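Local coordinates for glycine betaine, L-proline ABC transporter, glycine/betaine/L-proline-binding protein (ProX) (Borrelia burgdorferi, PDB 3TMG) that binds glycine betaine as the substrate-binding component of an ABC transporter and probably delivers it for uptake into the cell, at residues I55-L60 / F79-L84; V69-P74 / H210-L215. All blocks are in the same frame, centred on the assembly; numbering follows the deposited sequence.

Overall arrangement
From the N terminus the chain comes to helix 53-61, then strand 67-73, then helix 78-84, and only much later to strand 207-214. Interaction 1 joins the two helices and closes a short helix-strand-helix loop of 18 intervening residues. Interaction 2 closes a far longer loop of 135 residues by pairing the strand between those helices with strand 207-214. Because segment 69-74 lies within the first loop and 210-215 beyond it, the two contacts cross along the chain. Their centres are about 9 Å apart, and they meet directly: Y57 OH with S71 OG, L60 with L212 and Y81 with V73 join the helix pair to the two strands beside the betaine pocket.

Interaction 1 of 2, residues I55-L60 / F79-L84; sequences IMYQYL and FYYEKL
Y57 and Y80 meet where two helices of a periplasmic-binding-protein fold, 53-61 and 78-84, lie almost parallel. The axes of their segments here come within 10.1 Å, inclined by 17°. The two side chains cross at about a right angle, and the touch is a CH-pi contact, not a stack: CB of Y80 sits over one face of the Y57 ring, 3.8 Å from its centroid, somewhat toward the rim and nearest to CD2 of Y57. Both rings lie in nearly parallel planes, 10° apart, yet they are slid so far past each other that they barely overlap. Y80 sets out toward segment 55-60, but the rest of its side chain leads away: with CG anti to its carbonyl carbon (chi1 -57°), the ring is carried back toward the start of its helix, CB is left to meet Y57, and the hydroxyl ends on the carbonyl oxygen of G133. One turn on from Y80, L84 packs its CD1 against the Y57 backbone, 3.8 Å from O of Y57 and 3.9 Å from its CB. Y81 completes the apolar contact through its CB, 4.4 Å from CE1 of Y57.

Y81 is itself held by a hydrogen bond from its hydroxyl to D90 and by edge-to-face packing with F88. What fixes the far end of the Y57 ring is its hydroxyl, whose OH bridges D77 OD2 and S71 OG by hydrogen bonds.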
loop_
_atom_site.group_PDB
_atom_site.type_symbol
_atom_site.label_atom_id
_atom_site.label_comp_id
_atom_site.label_asym_id
_atom_site.label_seq_id
_atom_site.Cartn_x
_atom_site.Cartn_y
_atom_site.Cartn_z
ATOM N N ILE A 55 5.043 -12.389 -5.648
ATOM C CA ILE A 55 4.576 -13.653 -5.043
ATOM C C ILE A 55 3.124 -13.558 -4.574
ATOM O O ILE A 55 2.340 -14.511 -4.737
ATOM C CB ILE A 55 5.519 -14.091 -3.893
ATOM C CG1 ILE A 55 6.802 -14.651 -4.510
ATOM C CG2 ILE A 55 4.844 -15.099 -2.973
ATOM C CD1 ILE A 55 6.588 -15.791 -5.511
ATOM N N MET A 56 2.759 -12.397 -4.022
ATOM C CA MET A 56 1.377 -12.159 -3.644
ATOM C C MET A 56 0.424 -12.374 -4.819
ATOM O O MET A 56 -0.556 -13.099 -4.682
ATOM C CB MET A 56 1.185 -10.735 -3.099
ATOM C CG MET A 56 -0.261 -10.454 -2.655
ATOM S SD MET A 56 -0.389 -8.735 -2.057
ATOM C CE MET A 56 -0.200 -7.812 -3.612
ATOM N N TYR A 57 0.704 -11.745 -5.966
ATOM C CA TYR A 57 -0.099 -11.930 -7.169
ATOM C C TYR A 57 -0.057 -13.381 -7.714
ATOM O O TYR A 57 -1.097 -13.967 -8.067
ATOM C CB TYR A 57 0.319 -10.930 -8.269
ATOM C CG TYR A 57 -0.320 -9.595 -8.118
ATOM C CD1 TYR A 57 -1.626 -9.373 -8.578
ATOM C CD2 TYR A 57 0.355 -8.534 -7.510
ATOM C CE1 TYR A 57 -2.223 -8.134 -8.449
ATOM C CE2 TYR A 57 -0.247 -7.291 -7.367
ATOM C CZ TYR A 57 -1.549 -7.115 -7.833
ATOM O OH TYR A 57 -2.154 -5.892 -7.702
ATOM N N GLN A 58 1.127 -13.976 -7.730
ATOM C CA GLN A 58 1.273 -15.401 -8.133
ATOM C C GLN A 58 0.373 -16.340 -7.318
ATOM O O GLN A 58 -0.346 -17.220 -7.856
ATOM C CB GLN A 58 2.723 -15.853 -7.924
ATOM C CG GLN A 58 3.730 -15.320 -8.925
ATOM C CD GLN A 58 4.864 -16.305 -9.186
ATOM O OE1 GLN A 58 5.189 -17.162 -8.347
ATOM N NE2 GLN A 58 5.452 -16.212 -10.384
ATOM N N TYR A 59 0.432 -16.178 -6.003
ATOM C CA TYR A 59 -0.278 -17.056 -5.071
ATOM C C TYR A 59 -1.780 -16.915 -5.113
ATOM O O TYR A 59 -2.504 -17.894 -4.967
ATOM C CB TYR A 59 0.189 -16.785 -3.664
ATOM C CG TYR A 59 1.400 -17.561 -3.324
ATOM C CD1 TYR A 59 2.081 -18.287 -4.301
ATOM C CD2 TYR A 59 1.875 -17.577 -2.025
ATOM C CE1 TYR A 59 3.194 -19.026 -3.981
ATOM C CE2 TYR A 59 2.994 -18.323 -1.701
ATOM C CZ TYR A 59 3.640 -19.028 -2.679
ATOM O OH TYR A 59 4.736 -19.737 -2.332
ATOM N N LEU A 60 -2.213 -15.688 -5.324
ATOM C CA LEU A 60 -3.594 -15.375 -5.551
ATOM C C LEU A 60 -4.083 -16.141 -6.781
ATOM O O LEU A 60 -5.137 -16.796 -6.721
ATOM C CB LEU A 60 -3.742 -13.873 -5.743
ATOM C CG LEU A 60 -5.158 -13.354 -6.050
ATOM C CD1 LEU A 60 -6.090 -13.581 -4.869
ATOM C CD2 LEU A 60 -5.098 -11.878 -6.455
ATOM N N PHE A 79 1.897 -4.063 -14.104
ATOM C CA PHE A 79 2.818 -5.103 -14.572
ATOM C C PHE A 79 2.330 -6.479 -14.104
ATOM O O PHE A 79 2.326 -7.427 -14.902
ATOM C CB PHE A 79 4.247 -4.771 -14.107
ATOM C CG PHE A 79 5.259 -5.852 -14.379
ATOM C CD1 PHE A 79 5.875 -5.944 -15.632
ATOM C CD2 PHE A 79 5.614 -6.752 -13.376
ATOM C CE1 PHE A 79 6.819 -6.957 -15.891
ATOM C CE2 PHE A 79 6.557 -7.741 -13.606
ATOM C CZ PHE A 79 7.159 -7.850 -14.876
ATOM N N TYR A 80 1.881 -6.592 -12.844
ATOM C CA TYR A 80 1.381 -7.879 -12.322
ATOM C C TYR A 80 -0.070 -8.217 -12.672
ATOM O O TYR A 80 -0.405 -9.356 -12.980
ATOM C CB TYR A 80 1.539 -7.926 -10.795
ATOM C CG TYR A 80 2.961 -7.703 -10.345
ATOM C CD1 TYR A 80 3.965 -8.686 -10.550
ATOM C CD2 TYR A 80 3.334 -6.484 -9.755
ATOM C CE1 TYR A 80 5.268 -8.447 -10.140
ATOM C CE2 TYR A 80 4.638 -6.250 -9.341
ATOM C CZ TYR A 80 5.590 -7.248 -9.510
ATOM O OH TYR A 80 6.891 -7.003 -9.085
ATOM N N TYR A 81 -0.930 -7.212 -12.601
ATOM C CA TYR A 81 -2.380 -7.398 -12.692
ATOM C C TYR A 81 -2.808 -7.792 -14.110
ATOM O O TYR A 81 -3.594 -8.718 -14.303
ATOM C CB TYR A 81 -3.026 -6.076 -12.257
ATOM C CG TYR A 81 -4.521 -6.062 -12.223
ATOM C CD1 TYR A 81 -5.264 -6.007 -13.415
ATOM C CD2 TYR A 81 -5.215 -6.057 -10.998
ATOM C CE1 TYR A 81 -6.648 -6.017 -13.402
ATOM C CE2 TYR A 81 -6.611 -6.044 -10.996
ATOM C CZ TYR A 81 -7.310 -6.014 -12.186
ATOM O OH TYR A 81 -8.699 -5.998 -12.224
ATOM N N GLU A 82 -2.302 -7.072 -15.105
ATOM C CA GLU A 82 -2.604 -7.359 -16.508
ATOM C C GLU A 82 -2.244 -8.779 -16.893
ATOM O O GLU A 82 -2.946 -9.402 -17.686
ATOM C CB GLU A 82 -1.855 -6.401 -17.419
ATOM C CG GLU A 82 -2.423 -4.991 -17.412
ATOM C CD GLU A 82 -3.648 -4.891 -18.285
ATOM O OE1 GLU A 82 -4.494 -5.818 -18.225
ATOM O OE2 GLU A 82 -3.749 -3.894 -19.041
ATOM N N LYS A 83 -1.145 -9.276 -16.338
ATOM C CA LYS A 83 -0.665 -10.606 -16.655
ATOM C C LYS A 83 -1.557 -11.714 -16.090
ATOM O O LYS A 83 -1.568 -12.799 -16.634
ATOM C CB LYS A 83 0.777 -10.776 -16.166
ATOM C CG LYS A 83 1.793 -10.204 -17.144
ATOM C CD LYS A 83 3.169 -10.060 -16.521
ATOM C CE LYS A 83 3.982 -8.964 -17.237
ATOM N NZ LYS A 83 3.257 -7.655 -17.387
ATOM N N LEU A 84 -2.299 -11.436 -15.010
ATOM C CA LEU A 84 -2.918 -12.503 -14.216
ATOM C C LEU A 84 -4.417 -12.329 -13.981
ATOM O O LEU A 84 -5.054 -13.171 -13.337
ATOM C CB LEU A 84 -2.187 -12.662 -12.864
ATOM C CG LEU A 84 -0.732 -13.155 -12.908
ATOM C CD1 LEU A 84 -0.047 -12.936 -11.556
ATOM C CD2 LEU A 84 -0.670 -14.621 -13.310
#

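Interaction 2 of 2, residues V69-P74 / H210-L215; sequences VSSWVP and HTLVRL. With BET (trimethyl glycine), chain E.
V73 and H210 cross at about a right angle, and the valine's CG2 settles over one face of the imidazole, 3.7 Å from the ring centroid in a CH-pi contact. That methyl lies between the backbone N and carbonyl carbon of its own residue, while the CG of H210 is turned beside its backbone N (chi1 -77°), which brings the ring across the valine; a hydrogen bond from ND1 to D90 helps fix its turn. At the far end of the contact V69 and T211 lie side by side and point the same way, with CG1 of V69 3.6 Å from OG1 of T211. That hydroxyl is hydrogen-bonded to N94 ND2, which also bonds V69 O. One residue further on, L212 turns its CD1 toward S71, 3.6 Å from CB, on the side covered by Y57 and Y81.

These side chains flank a short antiparallel pairing in the sheet of this binding-protein domain. S71 and H210 form a hydrogen-bonded pair: H210 N donates to S71 O at 2.7 Å, nearly straight at 165°, and S71 N returns a longer bond of 3.3 Å to H210 O.

W72 points away from strand 210-214, into the betaine pocket, its NE1 hydrogen-bonded to E28. The ligand, also hydrogen-bonded to T136 N, covers one indole face: carboxylate OXT lies 3.3 Å from W72 CG, and methyls C1 and C2 lie over the six-membered ring. At this ammonium end the arrangement is consistent with cation-pi recognition, on a strand whose neighbouring residue S71 is bonded through its backbone to H210.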
loop_
_atom_site.group_PDB
_atom_site.type_symbol
_atom_site.label_atom_id
_atom_site.label_comp_id
_atom_site.label_asym_id
_atom_site.label_seq_id
_atom_site.Cartn_x
_atom_site.Cartn_y
_atom_site.Cartn_z
ATOM N N VAL A 69 -5.923 -7.550 0.172
ATOM C CA VAL A 69 -6.552 -6.222 0.194
ATOM C C VAL A 69 -5.502 -5.155 -0.206
ATOM O O VAL A 69 -5.634 -3.968 0.134
ATOM C CB VAL A 69 -7.239 -5.905 1.552
ATOM C CG1 VAL A 69 -8.431 -6.838 1.704
ATOM C CG2 VAL A 69 -6.290 -6.055 2.765
ATOM N N SER A 70 -4.469 -5.599 -0.944
ATOM C CA SER A 70 -3.290 -4.748 -1.203
ATOM C C SER A 70 -3.055 -4.372 -2.673
ATOM O O SER A 70 -1.965 -3.923 -2.996
ATOM C CB SER A 70 -2.014 -5.433 -0.695
ATOM O OG SER A 70 -2.063 -5.581 0.722
ATOM N N SER A 71 -4.057 -4.512 -3.547
ATOM C CA SER A 71 -3.818 -4.263 -4.984
ATOM C C SER A 71 -3.939 -2.789 -5.367
ATOM O O SER A 71 -5.019 -2.197 -5.216
ATOM C CB SER A 71 -4.766 -5.127 -5.840
ATOM O OG SER A 71 -4.664 -4.858 -7.237
ATOM N N TRP A 72 -2.847 -2.203 -5.862
ATOM C CA TRP A 72 -2.848 -0.749 -6.207
ATOM C C TRP A 72 -3.047 -0.625 -7.674
ATOM O O TRP A 72 -2.135 -0.914 -8.466
ATOM C CB TRP A 72 -1.547 -0.070 -5.786
ATOM C CG TRP A 72 -1.577 0.352 -4.341
ATOM C CD1 TRP A 72 -1.760 -0.452 -3.205
ATOM C CD2 TRP A 72 -1.310 1.693 -3.833
ATOM N NE1 TRP A 72 -1.713 0.329 -2.057
ATOM C CE2 TRP A 72 -1.449 1.628 -2.386
ATOM C CE3 TRP A 72 -0.998 2.930 -4.441
ATOM C CZ2 TRP A 72 -1.249 2.745 -1.585
ATOM C CZ3 TRP A 72 -0.820 4.043 -3.623
ATOM C CH2 TRP A 72 -0.941 3.943 -2.224
ATOM N N VAL A 73 -4.242 -0.181 -8.075
ATOM C CA VAL A 73 -4.615 -0.229 -9.506
ATOM C C VAL A 73 -5.381 1.001 -9.947
ATOM O O VAL A 73 -6.029 1.635 -9.094
ATOM C CB VAL A 73 -5.523 -1.441 -9.836
ATOM C CG1 VAL A 73 -4.661 -2.690 -9.961
ATOM C CG2 VAL A 73 -6.611 -1.599 -8.769
ATOM N N PRO A 74 -5.331 1.318 -11.277
ATOM C CA PRO A 74 -4.671 0.469 -12.314
ATOM C C PRO A 74 -3.144 0.657 -12.491
ATOM O O PRO A 74 -2.487 -0.225 -13.059
ATOM C CB PRO A 74 -5.369 0.936 -13.613
ATOM C CG PRO A 74 -5.564 2.412 -13.359
ATOM C CD PRO A 74 -6.052 2.438 -11.917
ATOM N N HIS A 210 -7.535 -2.111 -4.333
ATOM C CA HIS A 210 -8.603 -3.079 -4.525
ATOM C C HIS A 210 -8.410 -4.335 -3.749
ATOM O O HIS A 210 -7.310 -4.613 -3.258
ATOM C CB HIS A 210 -8.776 -3.421 -6.028
ATOM C CG HIS A 210 -9.506 -2.346 -6.813
ATOM N ND1 HIS A 210 -10.418 -2.637 -7.791
ATOM C CD2 HIS A 210 -9.394 -0.977 -6.782
ATOM C CE1 HIS A 210 -10.886 -1.500 -8.328
ATOM N NE2 HIS A 210 -10.291 -0.472 -7.700
ATOM N N THR A 211 -9.512 -5.072 -3.607
ATOM C CA THR A 211 -9.517 -6.344 -2.913
ATOM C C THR A 211 -9.677 -7.399 -4.021
ATOM O O THR A 211 -10.605 -7.326 -4.834
ATOM C CB THR A 211 -10.722 -6.435 -1.940
ATOM O OG1 THR A 211 -10.542 -5.479 -0.875
ATOM C CG2 THR A 211 -10.798 -7.855 -1.320
ATOM N N LEU A 212 -8.736 -8.331 -4.089
ATOM C CA LEU A 212 -8.837 -9.426 -5.045
ATOM C C LEU A 212 -8.949 -10.735 -4.292
ATOM O O LEU A 212 -8.301 -10.913 -3.250
ATOM C CB LEU A 212 -7.621 -9.483 -5.966
ATOM C CG LEU A 212 -7.057 -8.153 -6.457
ATOM C CD1 LEU A 212 -5.720 -8.361 -7.161
ATOM C CD2 LEU A 212 -8.020 -7.380 -7.364
ATOM N N VAL A 213 -9.733 -11.678 -4.829
ATOM C CA VAL A 213 -9.873 -12.992 -4.189
ATOM C C VAL A 213 -9.644 -14.077 -5.248
ATOM O O VAL A 213 -9.736 -13.835 -6.445
ATOM C CB VAL A 213 -11.253 -13.187 -3.493
ATOM C CG1 VAL A 213 -11.468 -12.184 -2.377
ATOM C CG2 VAL A 213 -12.401 -13.113 -4.503
ATOM N N ARG A 214 -9.304 -15.267 -4.794
ATOM C CA ARG A 214 -9.055 -16.383 -5.713
ATOM C C ARG A 214 -10.351 -16.793 -6.427
ATOM O O ARG A 214 -11.422 -16.609 -5.880
ATOM C CB ARG A 214 -8.451 -17.577 -4.975
ATOM C CG ARG A 214 -9.258 -18.120 -3.810
ATOM C CD ARG A 214 -8.648 -19.410 -3.272
ATOM N NE ARG A 214 -9.503 -20.044 -2.272
ATOM C CZ ARG A 214 -10.508 -20.882 -2.538
ATOM N NH1 ARG A 214 -10.797 -21.218 -3.793
ATOM N NH2 ARG A 214 -11.204 -21.414 -1.525
ATOM N N LEU A 215 -10.217 -17.378 -7.619
ATOM C CA LEU A 215 -11.329 -17.932 -8.399
ATOM C C LEU A 215 -12.428 -18.708 -7.632
ATOM O O LEU A 215 -13.616 -18.501 -7.878
ATOM C CB LEU A 215 -10.794 -18.807 -9.561
ATOM C CG LEU A 215 -10.062 -18.077 -10.700
ATOM C CD1 LEU A 215 -9.712 -19.004 -11.852
ATOM C CD2 LEU A 215 -10.853 -16.873 -11.201
HETATM N N BET E . 2.647 1.166 -2.180
HETATM C CA BET E . 1.952 0.093 -2.910
HETATM C C BET E . 2.424 0.137 -4.371
HETATM O O BET E . 3.535 -0.291 -4.784
HETATM O OXT BET E . 1.645 0.670 -5.135
HETATM C C1 BET E . 2.148 1.293 -0.800
HETATM C C2 BET E . 2.436 2.450 -2.836
HETATM C C3 BET E . 4.096 0.883 -2.156
#